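PDB 2AZQ: catechol 1,2-dioxygenase from Pseudomonas putida, which probably catalyses the iron(III)-dependent intradiol cleavage of catechol by dioxygen to cis,cis-muconate, a step of the beta-ketoadipate pathway. Local coordinates for residues A[239-244]-A[257-262]. Sequence-based numbering, arbitrary orientation.
Sequences NFAGDK and GLIGEL
The Phe240 ring lies against the CD2 methyl of Leu262, which approaches it obliquely, 4.1 Å from CD2 of the ring. The first torsion of Leu262 (chi1 180°) turns CG away from the backbone N and brings this methyl against the ring, and both residues also touch Leu284 of strand 281-289, so three apolar side chains meet on this face of the sheet. On the face that carries Asn239 and Ile259, CG2 of Ile259 lies 4.1 Å from CB of Ala241, the first residue past the strand.

Between the two faces runs a short parallel pairing, Asn239 beside Ile259 and Phe240 beside Gly260. Asn239 uses both of its backbone polar groups across the contact: its N gives a nearly straight bond to Leu258 O (2.9 Å, 172°), and its O accepts Gly260 N at 2.7 Å. The same carbonyl oxygen also receives a CA-H...O contact from Ile259. The pairing then frays: Ala241 N reaches Gly260 O at 3.0 Å, but a bend to 120° at the hydrogen leaves this bond weak. The strand ends in a type II turn from Phe240 to Asp243, with Gly242 at a positive phi. Asp243 ties the end of this turn to strand 217-227 by a hydrogen bond from Ala220 N to OD1.

The Asn239 side chain touches His221, an iron ligand, and lies about 8 Å from the iron(III) ion. The contact thus joins strands 234-240 and 259-265, parallel neighbours in the sheet, close to the metal site: main-chain bonds set the register, Phe240 and Leu262 pack against Leu284 on one face, and on the other, beside Ile259, the buried amide of Asn239 is consistent with a second-shell place next to His221.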
loop_
_atom_site.group_PDB
_atom_site.type_symbol
_atom_site.label_atom_id
_atom_site.label_comp_id
_atom_site.label_asym_id
_atom_site.label_seq_id
_atom_site.Cartn_x
_atom_site.Cartn_y
_atom_site.Cartn_z
ATOM N N ASN A 239 9.455 20.522 20.077
ATOM C CA ASN A 239 10.724 19.864 19.748
ATOM C C ASN A 239 11.750 20.375 20.737
ATOM O O ASN A 239 11.825 21.578 20.970
ATOM C CB ASN A 239 11.228 20.260 18.385
ATOM C CG ASN A 239 10.335 19.830 17.301
ATOM O OD1 ASN A 239 10.115 18.637 17.113
ATOM N ND2 ASN A 239 9.805 20.793 16.558
ATOM N N PHE A 240 12.564 19.485 21.290
ATOM C CA PHE A 240 13.592 19.879 22.261
ATOM C C PHE A 240 14.758 20.641 21.705
ATOM O O PHE A 240 15.281 20.318 20.643
ATOM C CB PHE A 240 14.066 18.651 22.999
ATOM C CG PHE A 240 13.087 18.199 23.979
ATOM C CD1 PHE A 240 11.745 18.157 23.621
ATOM C CD2 PHE A 240 13.451 17.970 25.288
ATOM C CE1 PHE A 240 10.767 17.915 24.544
ATOM C CE2 PHE A 240 12.483 17.724 26.241
ATOM C CZ PHE A 240 11.122 17.701 25.865
ATOM N N ALA A 241 15.169 21.674 22.425
ATOM C CA ALA A 241 16.269 22.489 21.934
ATOM C C ALA A 241 17.607 21.757 22.026
ATOM O O ALA A 241 17.842 21.027 22.977
ATOM C CB ALA A 241 16.326 23.783 22.694
ATOM N N GLY A 242 18.459 21.921 21.015
ATOM C CA GLY A 242 19.779 21.308 21.043
ATOM C C GLY A 242 19.948 19.962 20.376
ATOM O O GLY A 242 21.070 19.481 20.210
ATOM N N ASP A 243 18.839 19.345 19.988
ATOM C CA ASP A 243 18.886 18.045 19.333
ATOM C C ASP A 243 19.576 18.200 17.970
ATOM O O ASP A 243 19.297 19.142 17.223
ATOM C CB ASP A 243 17.462 17.529 19.122
ATOM C CG ASP A 243 17.410 16.057 18.782
ATOM O OD1 ASP A 243 17.237 15.252 19.710
ATOM O OD2 ASP A 243 17.541 15.705 17.590
ATOM N N LYS A 244 20.484 17.274 17.673
ATOM C CA LYS A 244 21.208 17.232 16.408
ATOM C C LYS A 244 20.273 17.435 15.217
ATOM O O LYS A 244 20.624 18.140 14.254
ATOM C CB LYS A 244 21.862 15.863 16.227
ATOM C CG LYS A 244 23.361 15.827 16.261
ATOM C CD LYS A 244 23.840 14.442 15.830
ATOM C CE LYS A 244 25.362 14.301 15.920
ATOM N NZ LYS A 244 25.823 12.959 15.432
ATOM N N GLY A 257 8.691 28.558 16.573
ATOM C CA GLY A 257 7.682 28.752 17.587
ATOM C C GLY A 257 7.262 27.435 18.180
ATOM O O GLY A 257 6.380 27.393 19.036
ATOM N N LEU A 258 7.896 26.359 17.721
ATOM C CA LEU A 258 7.578 25.024 18.201
ATOM C C LEU A 258 8.752 24.380 18.920
ATOM O O LEU A 258 8.737 23.186 19.254
ATOM C CB LEU A 258 7.091 24.133 17.042
ATOM C CG LEU A 258 5.633 24.395 16.646
ATOM C CD1 LEU A 258 5.123 23.329 15.647
ATOM C CD2 LEU A 258 4.792 24.388 17.915
ATOM N N ILE A 259 9.772 25.183 19.172
ATOM C CA ILE A 259 10.950 24.678 19.858
ATOM C C ILE A 259 10.921 24.957 21.354
ATOM O O ILE A 259 10.770 26.086 21.782
ATOM C CB ILE A 259 12.236 25.245 19.218
ATOM C CG1 ILE A 259 12.258 24.836 17.752
ATOM C CG2 ILE A 259 13.477 24.713 19.925
ATOM C CD1 ILE A 259 13.570 25.043 17.085
ATOM N N GLY A 260 11.031 23.898 22.140
ATOM C CA GLY A 260 11.021 24.042 23.574
ATOM C C GLY A 260 12.425 24.338 24.036
ATOM O O GLY A 260 13.399 23.799 23.514
ATOM N N GLU A 261 12.536 25.228 25.007
ATOM C CA GLU A 261 13.834 25.590 25.548
ATOM C C GLU A 261 13.932 24.826 26.864
ATOM O O GLU A 261 13.211 25.096 27.830
ATOM C CB GLU A 261 13.906 27.100 25.773
ATOM C CG GLU A 261 15.304 27.608 26.008
ATOM C CD GLU A 261 16.252 27.202 24.875
ATOM O OE1 GLU A 261 15.941 27.540 23.695
ATOM O OE2 GLU A 261 17.299 26.552 25.181
ATOM N N LEU A 262 14.811 23.843 26.882
ATOM C CA LEU A 262 14.959 23.025 28.050
ATOM C C LEU A 262 16.013 23.608 28.990
ATOM O O LEU A 262 17.051 24.097 28.545
ATOM C CB LEU A 262 15.327 21.617 27.605
ATOM C CG LEU A 262 15.514 20.647 28.761
ATOM C CD1 LEU A 262 14.178 20.476 29.498
ATOM C CD2 LEU A 262 16.019 19.322 28.224
#